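Local coordinates for tryptophanyl-tRNA synthetase (Cryptosporidium parvum Iowa II, PDB 3HV0), which probably joins tryptophan to its cognate tRNA at the cost of ATP, as a class I aminoacyl-tRNA synthetase, and holds bound tryptophan in this crystal, at residues H49-N54 and S250-I255; L97-L102 and L223-I228; L110-T115 and C145-E150. All blocks are in the same frame, centred on the assembly; numbering follows the deposited sequence.

Contact 1 of 3, residues H49-N54 and S250-I255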
loop_
_atom_site.group_PDB
_atom_site.type_symbol
_atom_site.label_atom_id
_atom_site.label_comp_id
_atom_site.label_asym_id
_atom_site.label_seq_id
_atom_site.Cartn_x
_atom_site.Cartn_y
_atom_site.Cartn_z
ATOM N N HIS A 49 -11.845 -24.632 -26.946
ATOM C CA HIS A 49 -10.702 -25.268 -27.587
ATOM C C HIS A 49 -9.336 -25.020 -26.902
ATOM O O HIS A 49 -8.439 -25.835 -27.072
ATOM C CB HIS A 49 -10.654 -24.954 -29.100
ATOM C CG HIS A 49 -10.523 -23.498 -29.423
ATOM N ND1 HIS A 49 -11.605 -22.646 -29.472
ATOM C CD2 HIS A 49 -9.437 -22.747 -29.718
ATOM C CE1 HIS A 49 -11.190 -21.432 -29.781
ATOM N NE2 HIS A 49 -9.880 -21.469 -29.940
ATOM N N PHE A 50 -9.160 -23.968 -26.099
ATOM C CA PHE A 50 -7.885 -23.851 -25.360
ATOM C C PHE A 50 -7.624 -25.052 -24.441
ATOM O O PHE A 50 -6.501 -25.249 -23.958
ATOM C CB PHE A 50 -7.777 -22.558 -24.532
ATOM C CG PHE A 50 -7.793 -21.295 -25.352
ATOM C CD1 PHE A 50 -7.454 -21.295 -26.704
ATOM C CD2 PHE A 50 -8.154 -20.099 -24.776
ATOM C CE1 PHE A 50 -7.499 -20.135 -27.435
ATOM C CE2 PHE A 50 -8.178 -18.942 -25.516
ATOM C CZ PHE A 50 -7.856 -18.962 -26.842
ATOM N N PHE A 51 -8.658 -25.834 -24.177
ATOM C CA PHE A 51 -8.491 -27.038 -23.406
ATOM C C PHE A 51 -7.915 -28.111 -24.313
ATOM O O PHE A 51 -6.813 -28.606 -24.061
ATOM C CB PHE A 51 -9.825 -27.506 -22.848
ATOM C CG PHE A 51 -10.280 -26.777 -21.594
ATOM C CD1 PHE A 51 -9.599 -26.935 -20.396
ATOM C CD2 PHE A 51 -11.442 -26.010 -21.601
ATOM C CE1 PHE A 51 -10.049 -26.335 -19.257
ATOM C CE2 PHE A 51 -11.890 -25.409 -20.456
ATOM C CZ PHE A 51 -11.197 -25.574 -19.288
ATOM N N ARG A 52 -8.652 -28.437 -25.380
ATOM C CA ARG A 52 -8.255 -29.466 -26.353
ATOM C C ARG A 52 -6.830 -29.281 -26.877
ATOM O O ARG A 52 -6.096 -30.247 -27.035
ATOM C CB ARG A 52 -9.215 -29.498 -27.559
ATOM C CG ARG A 52 -10.705 -29.461 -27.194
ATOM C CD ARG A 52 -11.603 -29.980 -28.332
ATOM N NE ARG A 52 -11.494 -29.175 -29.554
ATOM C CZ ARG A 52 -12.182 -28.056 -29.826
ATOM N NH1 ARG A 52 -13.060 -27.541 -28.960
ATOM N NH2 ARG A 52 -11.984 -27.439 -30.992
ATOM N N ARG A 53 -6.442 -28.042 -27.144
ATOM C CA ARG A 53 -5.153 -27.763 -27.770
ATOM C C ARG A 53 -4.031 -27.615 -26.728
ATOM O O ARG A 53 -2.896 -27.324 -27.085
ATOM C CB ARG A 53 -5.236 -26.483 -28.622
ATOM C CG ARG A 53 -6.470 -26.326 -29.517
ATOM C CD ARG A 53 -6.296 -26.980 -30.846
ATOM N NE ARG A 53 -7.518 -26.968 -31.666
ATOM C CZ ARG A 53 -7.931 -25.946 -32.417
ATOM N NH1 ARG A 53 -7.242 -24.792 -32.457
ATOM N NH2 ARG A 53 -9.045 -26.076 -33.127
ATOM N N ASN A 54 -4.364 -27.794 -25.451
ATOM C CA ASN A 54 -3.412 -27.623 -24.319
ATOM C C ASN A 54 -2.745 -26.241 -24.272
ATOM O O ASN A 54 -1.548 -26.108 -24.009
ATOM C CB ASN A 54 -2.351 -28.746 -24.294
ATOM C CG ASN A 54 -2.972 -30.147 -24.313
ATOM O OD1 ASN A 54 -3.831 -30.474 -23.501
ATOM N ND2 ASN A 54 -2.540 -30.968 -25.253
ATOM N N SER A 250 -7.873 -21.198 -6.433
ATOM C CA SER A 250 -7.506 -22.138 -7.478
ATOM C C SER A 250 -7.039 -21.383 -8.716
ATOM O O SER A 250 -7.393 -20.232 -8.902
ATOM C CB SER A 250 -8.717 -22.970 -7.854
ATOM O OG SER A 250 -9.242 -23.536 -6.684
ATOM N N SER A 251 -6.300 -22.062 -9.584
ATOM C CA SER A 251 -5.855 -21.445 -10.797
ATOM C C SER A 251 -5.846 -22.408 -11.963
ATOM O O SER A 251 -5.778 -23.598 -11.770
ATOM C CB SER A 251 -4.469 -20.796 -10.600
ATOM O OG SER A 251 -3.605 -21.616 -9.856
ATOM N N ILE A 252 -5.960 -21.851 -13.163
ATOM C CA ILE A 252 -5.834 -22.566 -14.412
ATOM C C ILE A 252 -4.921 -21.731 -15.323
ATOM O O ILE A 252 -5.150 -20.541 -15.497
ATOM C CB ILE A 252 -7.228 -22.829 -15.042
ATOM C CG1 ILE A 252 -7.105 -23.715 -16.276
ATOM C CG2 ILE A 252 -7.944 -21.539 -15.360
ATOM C CD1 ILE A 252 -8.376 -24.605 -16.503
ATOM N N HIS A 253 -3.887 -22.360 -15.885
ATOM C CA HIS A 253 -2.735 -21.640 -16.407
ATOM C C HIS A 253 -2.547 -21.842 -17.890
ATOM O O HIS A 253 -2.631 -22.968 -18.360
ATOM C CB HIS A 253 -1.436 -22.111 -15.749
ATOM C CG HIS A 253 -1.532 -22.354 -14.278
ATOM N ND1 HIS A 253 -0.915 -23.424 -13.669
ATOM C CD2 HIS A 253 -2.165 -21.672 -13.297
ATOM C CE1 HIS A 253 -1.152 -23.383 -12.371
ATOM N NE2 HIS A 253 -1.907 -22.328 -12.118
ATOM N N SER A 254 -2.203 -20.765 -18.601
ATOM C CA SER A 254 -1.983 -20.835 -20.052
ATOM C C SER A 254 -0.529 -20.679 -20.493
ATOM O O SER A 254 0.293 -20.070 -19.809
ATOM C CB SER A 254 -2.836 -19.808 -20.788
ATOM O OG SER A 254 -2.477 -18.497 -20.424
ATOM N N ILE A 255 -0.240 -21.256 -21.654
ATOM C CA ILE A 255 1.057 -21.143 -22.289
ATOM C C ILE A 255 1.033 -19.871 -23.134
ATOM O O ILE A 255 0.008 -19.550 -23.745
ATOM C CB ILE A 255 1.353 -22.385 -23.157
ATOM C CG1 ILE A 255 2.844 -22.471 -23.473
ATOM C CG2 ILE A 255 0.519 -22.375 -24.425
ATOM C CD1 ILE A 255 3.684 -22.978 -22.309
#
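Phe51 and Ile252 meet because of how each leaves its backbone: the Phe51 ring stands beside its own backbone N with CG anti to the carbonyl carbon (chi1 -80°), while Ile252 sends CG1 anti to its N (chi1 -174°) and carries CD1 on outward along an extended chain. The two side chains cross at about a right angle, and Ile252 CD1 comes within 3.7 Å of Phe51 CE1, approaching the ring obliquely. Only this apolar touch joins the two in the buried part of the contact; no hydrogen bond spans the segments. At the exposed end a backbone oxygen comes loosely near a methyl, Asn54 O lying 4.3 Å from Ile255 CG2. Asn54 has positive phi (56°) and closes the short helix 49-52 in a Schellman motif, its N bonded to Phe51 O at 2.9 Å and Arg53 N to His49 O at 3.0 Å. Arg52 and Arg53 both form salt bridges with Asp327. The helical turn thus packs beside strand 250-254, which runs between strands 56-60 and 222-227 of the central sheet, and Phe98 of helix 93-106 flanks the pair, meeting the Phe51 ring edge-to-face and touching Ile252.

Contact 2 of 3, residues L97-L102 and L223-I228. With TRP (tryptophan), chain C.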
loop_
_atom_site.group_PDB
_atom_site.type_symbol
_atom_site.label_atom_id
_atom_site.label_comp_id
_atom_site.label_asym_id
_atom_site.label_seq_id
_atom_site.Cartn_x
_atom_site.Cartn_y
_atom_site.Cartn_z
ATOM N N LEU A 97 -10.028 -13.859 -23.381
ATOM C CA LEU A 97 -10.980 -14.639 -24.173
ATOM C C LEU A 97 -11.387 -15.927 -23.450
ATOM O O LEU A 97 -12.548 -16.336 -23.476
ATOM C CB LEU A 97 -10.420 -14.963 -25.565
ATOM C CG LEU A 97 -10.274 -13.833 -26.602
ATOM C CD1 LEU A 97 -9.908 -14.425 -27.976
ATOM C CD2 LEU A 97 -11.504 -12.947 -26.723
ATOM N N PHE A 98 -10.436 -16.554 -22.770
ATOM C CA PHE A 98 -10.724 -17.779 -22.009
ATOM C C PHE A 98 -11.630 -17.540 -20.787
ATOM O O PHE A 98 -12.571 -18.294 -20.534
ATOM C CB PHE A 98 -9.428 -18.427 -21.564
ATOM C CG PHE A 98 -9.613 -19.782 -20.996
ATOM C CD1 PHE A 98 -9.997 -20.833 -21.812
ATOM C CD2 PHE A 98 -9.416 -20.011 -19.644
ATOM C CE1 PHE A 98 -10.182 -22.100 -21.300
ATOM C CE2 PHE A 98 -9.578 -21.258 -19.111
ATOM C CZ PHE A 98 -9.960 -22.325 -19.940
ATOM N N THR A 99 -11.352 -16.474 -20.052
ATOM C CA THR A 99 -12.188 -16.062 -18.937
ATOM C C THR A 99 -13.635 -15.711 -19.319
ATOM O O THR A 99 -14.567 -15.959 -18.557
ATOM C CB THR A 99 -11.606 -14.825 -18.291
ATOM O OG1 THR A 99 -10.236 -15.077 -17.920
ATOM C CG2 THR A 99 -12.469 -14.433 -17.072
ATOM N N LYS A 100 -13.823 -15.083 -20.474
ATOM C CA LYS A 100 -15.171 -14.776 -20.954
ATOM C C LYS A 100 -15.911 -16.098 -21.135
ATOM O O LYS A 100 -17.041 -16.245 -20.702
ATOM C CB LYS A 100 -15.110 -14.004 -22.286
ATOM C CG LYS A 100 -16.391 -13.264 -22.682
ATOM C CD LYS A 100 -17.154 -14.005 -23.762
ATOM C CE LYS A 100 -18.513 -13.334 -24.120
ATOM N NZ LYS A 100 -19.402 -13.148 -22.926
ATOM N N TYR A 101 -15.237 -17.063 -21.747
ATOM C CA TYR A 101 -15.818 -18.379 -21.951
ATOM C C TYR A 101 -16.187 -18.994 -20.588
ATOM O O TYR A 101 -17.272 -19.579 -20.429
ATOM C CB TYR A 101 -14.866 -19.301 -22.722
ATOM C CG TYR A 101 -15.134 -20.745 -22.449
ATOM C CD1 TYR A 101 -16.196 -21.404 -23.072
ATOM C CD2 TYR A 101 -14.358 -21.456 -21.532
ATOM C CE1 TYR A 101 -16.466 -22.741 -22.810
ATOM C CE2 TYR A 101 -14.622 -22.794 -21.257
ATOM C CZ TYR A 101 -15.684 -23.426 -21.898
ATOM O OH TYR A 101 -15.933 -24.751 -21.645
ATOM N N LEU A 102 -15.289 -18.852 -19.609
ATOM C CA LEU A 102 -15.570 -19.378 -18.281
ATOM C C LEU A 102 -16.733 -18.630 -17.608
ATOM O O LEU A 102 -17.490 -19.208 -16.841
ATOM C CB LEU A 102 -14.336 -19.306 -17.400
ATOM C CG LEU A 102 -13.148 -20.202 -17.750
ATOM C CD1 LEU A 102 -11.933 -19.730 -16.939
ATOM C CD2 LEU A 102 -13.460 -21.660 -17.505
ATOM N N LEU A 223 -11.261 -18.526 -8.518
ATOM C CA LEU A 223 -10.512 -19.213 -9.575
ATOM C C LEU A 223 -9.787 -18.191 -10.387
ATOM O O LEU A 223 -10.397 -17.236 -10.850
ATOM C CB LEU A 223 -11.426 -20.010 -10.516
ATOM C CG LEU A 223 -10.705 -20.683 -11.691
ATOM C CD1 LEU A 223 -9.640 -21.624 -11.207
ATOM C CD2 LEU A 223 -11.641 -21.446 -12.593
ATOM N N VAL A 224 -8.496 -18.425 -10.600
ATOM C CA VAL A 224 -7.594 -17.440 -11.201
ATOM C C VAL A 224 -6.953 -17.988 -12.467
ATOM O O VAL A 224 -6.009 -18.794 -12.395
ATOM C CB VAL A 224 -6.504 -17.089 -10.218
ATOM C CG1 VAL A 224 -5.571 -15.939 -10.786
ATOM C CG2 VAL A 224 -7.126 -16.740 -8.867
ATOM N N PRO A 225 -7.483 -17.585 -13.639
ATOM C CA PRO A 225 -6.837 -17.801 -14.946
ATOM C C PRO A 225 -5.611 -16.925 -15.124
ATOM O O PRO A 225 -5.678 -15.723 -14.908
ATOM C CB PRO A 225 -7.912 -17.374 -15.940
ATOM C CG PRO A 225 -9.192 -17.600 -15.237
ATOM C CD PRO A 225 -8.906 -17.241 -13.800
ATOM N N HIS A 226 -4.495 -17.510 -15.520
ATOM C CA HIS A 226 -3.297 -16.691 -15.760
ATOM C C HIS A 226 -2.262 -17.360 -16.665
ATOM O O HIS A 226 -2.219 -18.580 -16.798
ATOM C CB HIS A 226 -2.670 -16.243 -14.423
ATOM C CG HIS A 226 -2.217 -17.366 -13.539
ATOM N ND1 HIS A 226 -0.987 -17.974 -13.677
ATOM C CD2 HIS A 226 -2.794 -17.935 -12.450
ATOM C CE1 HIS A 226 -0.847 -18.900 -12.741
ATOM N NE2 HIS A 226 -1.924 -18.892 -11.980
ATOM N N ALA A 227 -1.440 -16.553 -17.313
ATOM C CA ALA A 227 -0.272 -17.083 -18.004
ATOM C C ALA A 227 0.581 -17.764 -16.946
ATOM O O ALA A 227 0.613 -17.327 -15.793
ATOM C CB ALA A 227 0.498 -15.973 -18.687
ATOM N N ILE A 228 1.243 -18.848 -17.322
ATOM C CA ILE A 228 1.968 -19.652 -16.349
ATOM C C ILE A 228 3.013 -18.843 -15.598
ATOM O O ILE A 228 3.378 -19.187 -14.488
ATOM C CB ILE A 228 2.645 -20.878 -16.997
ATOM C CG1 ILE A 228 3.238 -21.791 -15.926
ATOM C CG2 ILE A 228 3.757 -20.450 -17.963
ATOM C CD1 ILE A 228 2.409 -21.871 -14.669
HETATM N N TRP C . 0.967 -8.450 -13.146
HETATM C CA TRP C . 0.184 -9.094 -14.241
HETATM C C TRP C . 0.852 -8.827 -15.582
HETATM O O TRP C . 1.649 -7.879 -15.705
HETATM C CB TRP C . -1.285 -8.627 -14.263
HETATM C CG TRP C . -2.177 -9.371 -13.299
HETATM C CD1 TRP C . -2.671 -8.909 -12.103
HETATM C CD2 TRP C . -2.700 -10.701 -13.450
HETATM N NE1 TRP C . -3.458 -9.861 -11.514
HETATM C CE2 TRP C . -3.481 -10.975 -12.310
HETATM C CE3 TRP C . -2.583 -11.679 -14.433
HETATM C CZ2 TRP C . -4.142 -12.188 -12.130
HETATM C CZ3 TRP C . -3.236 -12.884 -14.249
HETATM C CH2 TRP C . -3.999 -13.132 -13.096
HETATM O OXT TRP C . 0.599 -9.577 -16.543
#
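Pro225 meets Thr99 and Leu102 where helix 93-106 lies against the parallel part of the central sheet, in the Rossmann-type nucleotide-binding fold of class I synthetases. The proline ring buries more surface here than any other residue. With chi1 at -55°, Thr99 turns OG1 away from its carbonyl carbon and onto the CB-CG edge of the ring, 3.8 Å from both Pro225 CB and Pro225 CG; the two side chains cross at about a right angle. This touch is van der Waals in kind. The same hydroxyl is hydrogen-bonded to Pro95 O one helical turn back. Leu102, its CG anti to the carbonyl carbon (chi1 -68°), runs past the ring in the opposite direction and lays CD1 3.9 Å from Pro225 CG. From Pro225 the strand carries its neighbours to the other side, where Val224 and His226 line the tryptophan pocket. The backbone sets His226 CB 3.4 Å from CZ3 of the ligand. A chi1 of 61° puts the imidazole between backbone N and carbonyl carbon, where it is fixed by a nearly straight bond, His226 ND1 to Ala227 O at 2.7 Å, lying in the ring plane but well above the plane of the carbonyl.

Contact 3 of 3, residues L110-T115 and C145-E150. With TRP (tryptophan), chain C.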
loop_
_atom_site.group_PDB
_atom_site.type_symbol
_atom_site.label_atom_id
_atom_site.label_comp_id
_atom_site.label_asym_id
_atom_site.label_seq_id
_atom_site.Cartn_x
_atom_site.Cartn_y
_atom_site.Cartn_z
ATOM N N LEU A 110 -16.982 -11.911 -12.053
ATOM C CA LEU A 110 -15.568 -11.762 -12.428
ATOM C C LEU A 110 -15.028 -10.452 -11.902
ATOM O O LEU A 110 -15.750 -9.467 -11.816
ATOM C CB LEU A 110 -15.405 -11.806 -13.963
ATOM C CG LEU A 110 -14.105 -11.297 -14.620
ATOM C CD1 LEU A 110 -12.968 -12.231 -14.342
ATOM C CD2 LEU A 110 -14.331 -11.140 -16.119
ATOM N N VAL A 111 -13.735 -10.458 -11.610
ATOM C CA VAL A 111 -13.030 -9.363 -10.974
ATOM C C VAL A 111 -11.707 -9.186 -11.743
ATOM O O VAL A 111 -11.035 -10.170 -11.946
ATOM C CB VAL A 111 -12.803 -9.751 -9.480
ATOM C CG1 VAL A 111 -11.362 -9.521 -9.053
ATOM C CG2 VAL A 111 -13.832 -9.046 -8.565
ATOM N N ILE A 112 -11.375 -7.976 -12.223
ATOM C CA ILE A 112 -10.225 -7.743 -13.101
ATOM C C ILE A 112 -9.328 -6.559 -12.605
ATOM O O ILE A 112 -9.798 -5.436 -12.486
ATOM C CB ILE A 112 -10.676 -7.444 -14.535
ATOM C CG1 ILE A 112 -11.596 -8.563 -15.079
ATOM C CG2 ILE A 112 -9.508 -7.318 -15.449
ATOM C CD1 ILE A 112 -12.101 -8.354 -16.502
ATOM N N GLN A 113 -8.036 -6.812 -12.372
ATOM C CA GLN A 113 -7.132 -5.825 -11.780
ATOM C C GLN A 113 -6.172 -5.202 -12.806
ATOM O O GLN A 113 -5.380 -5.906 -13.449
ATOM C CB GLN A 113 -6.307 -6.480 -10.663
ATOM C CG GLN A 113 -5.256 -5.562 -10.036
ATOM C CD GLN A 113 -4.380 -6.269 -8.990
ATOM O OE1 GLN A 113 -3.790 -7.305 -9.270
ATOM N NE2 GLN A 113 -4.302 -5.706 -7.789
ATOM N N LEU A 114 -6.255 -3.895 -12.990
ATOM C CA LEU A 114 -5.289 -3.236 -13.833
ATOM C C LEU A 114 -4.172 -2.693 -12.939
ATOM O O LEU A 114 -4.398 -1.823 -12.122
ATOM C CB LEU A 114 -5.970 -2.174 -14.674
ATOM C CG LEU A 114 -6.710 -2.904 -15.806
ATOM C CD1 LEU A 114 -8.189 -2.538 -15.899
ATOM C CD2 LEU A 114 -5.957 -2.701 -17.107
ATOM N N THR A 115 -2.975 -3.239 -13.086
ATOM C CA THR A 115 -1.902 -2.976 -12.148
ATOM C C THR A 115 -1.073 -1.753 -12.514
ATOM O O THR A 115 0.134 -1.864 -12.745
ATOM C CB THR A 115 -0.972 -4.219 -11.968
ATOM O OG1 THR A 115 -0.200 -4.475 -13.152
ATOM C CG2 THR A 115 -1.790 -5.418 -11.665
ATOM N N CYS A 145 -13.953 -7.560 -25.261
ATOM C CA CYS A 145 -14.049 -9.024 -25.350
ATOM C C CYS A 145 -15.460 -9.564 -25.064
ATOM O O CYS A 145 -15.710 -10.772 -25.156
ATOM C CB CYS A 145 -13.057 -9.677 -24.381
ATOM S SG CYS A 145 -11.246 -9.281 -24.636
ATOM N N GLY A 146 -16.378 -8.680 -24.682
ATOM C CA GLY A 146 -17.781 -9.048 -24.499
ATOM C C GLY A 146 -18.168 -9.557 -23.125
ATOM O O GLY A 146 -19.105 -10.345 -22.998
ATOM N N PHE A 147 -17.472 -9.096 -22.087
ATOM C CA PHE A 147 -17.831 -9.440 -20.716
ATOM C C PHE A 147 -19.164 -8.801 -20.353
ATOM O O PHE A 147 -19.511 -7.747 -20.879
ATOM C CB PHE A 147 -16.783 -8.957 -19.729
ATOM C CG PHE A 147 -15.457 -9.636 -19.870
ATOM C CD1 PHE A 147 -14.354 -8.945 -20.362
ATOM C CD2 PHE A 147 -15.297 -10.955 -19.493
ATOM C CE1 PHE A 147 -13.115 -9.571 -20.492
ATOM C CE2 PHE A 147 -14.067 -11.589 -19.621
ATOM C CZ PHE A 147 -12.966 -10.880 -20.122
ATOM N N ASP A 148 -19.892 -9.445 -19.441
ATOM C CA ASP A 148 -21.183 -8.937 -18.962
ATOM C C ASP A 148 -20.911 -7.974 -17.812
ATOM O O ASP A 148 -20.288 -8.370 -16.837
ATOM C CB ASP A 148 -22.063 -10.108 -18.501
ATOM C CG ASP A 148 -23.490 -9.701 -18.169
ATOM O OD1 ASP A 148 -23.769 -8.497 -17.926
ATOM O OD2 ASP A 148 -24.352 -10.614 -18.142
ATOM N N PRO A 149 -21.378 -6.711 -17.922
ATOM C CA PRO A 149 -21.178 -5.725 -16.856
ATOM C C PRO A 149 -21.932 -6.039 -15.566
ATOM O O PRO A 149 -21.503 -5.615 -14.493
ATOM C CB PRO A 149 -21.691 -4.422 -17.476
ATOM C CG PRO A 149 -22.604 -4.835 -18.503
ATOM C CD PRO A 149 -22.058 -6.099 -19.075
ATOM N N GLU A 150 -23.029 -6.779 -15.669
ATOM C CA GLU A 150 -23.754 -7.231 -14.484
ATOM C C GLU A 150 -22.987 -8.312 -13.712
ATOM O O GLU A 150 -23.306 -8.581 -12.553
ATOM C CB GLU A 150 -25.149 -7.732 -14.866
ATOM C CG GLU A 150 -26.122 -6.593 -15.205
ATOM C CD GLU A 150 -27.289 -7.044 -16.085
ATOM O OE1 GLU A 150 -27.054 -7.833 -17.033
ATOM O OE2 GLU A 150 -28.442 -6.606 -15.840
HETATM N N TRP C . 0.967 -8.450 -13.146
HETATM C CA TRP C . 0.184 -9.094 -14.241
HETATM C C TRP C . 0.852 -8.827 -15.582
HETATM O O TRP C . 1.649 -7.879 -15.705
HETATM C CB TRP C . -1.285 -8.627 -14.263
HETATM C CG TRP C . -2.177 -9.371 -13.299
HETATM C CD1 TRP C . -2.671 -8.909 -12.103
HETATM C CD2 TRP C . -2.700 -10.701 -13.450
HETATM N NE1 TRP C . -3.458 -9.861 -11.514
HETATM C CE2 TRP C . -3.481 -10.975 -12.310
HETATM C CE3 TRP C . -2.583 -11.679 -14.433
HETATM C CZ2 TRP C . -4.142 -12.188 -12.130
HETATM C CZ3 TRP C . -3.236 -12.884 -14.249
HETATM C CH2 TRP C . -3.999 -13.132 -13.096
HETATM O OXT TRP C . 0.599 -9.577 -16.543
#
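Phe147, Leu110 and Ile112 carry this contact, and Phe147 buries the most. A chi1 of -66° swings its ring to the side of the backbone N, and it leans from the loop after helix 128-143 onto strand 110-114. Leu110 brings CD2 within 3.5 Å of both Phe147 CD2 and CE2, approaching obliquely. Two residues on, the same side of the strand presents Ile112, whose CD1 lies over one face of the ring, offset toward its rim, at 4.3 Å from Phe147 CE1. Ile142 of helix 128-143 touches both Ile112 and Phe147, so the ring is packed from the helix side as well. Within the loop, Asp148 OD1 accepts from Glu150 N at 2.9 Å in an Asx turn, and Gly146, with positive phi, ends the preceding helix. On the strand's other side, Gln113 OE1 lies 3.4 Å from NE1 of the bound tryptophan and is hydrogen-bonded to Tyr78 OH, while its NE2 is held by Asn157 and Val200. Thr115 CG2 packs at 3.6 Å from the ligand's CD1. Strand, helix and loop together form the beta-alpha-beta crossover to strand 152-156 of the Rossmann-type catalytic domain, with the tryptophan site at the strand's C-terminal end.

Contacts 2 and 3 are buried, whereas contact 1 is core only at its aromatic end and exposed at the other. All three involve the central sheet: strands 250-254 and 222-227 are neighbours, and Ser250 O with Val224 N and Ser254 N with His226 O are probable hydrogen bonds joining contacts 1 and 2. Helix 93-106 borders all three contacts, reaching contact 3 through Lys100 NZ on Gly146 O. Contacts 1 and 3 do not touch, their nearest atoms about 10 Å apart. None has a hydrogen bond across: contact 1 sets a ring against a methyl, contact 2 a proline against a hydroxyl and a leucine methyl, contact 3 a ring against two aliphatic side chains. Only contacts 2 and 3 reach the bound tryptophan.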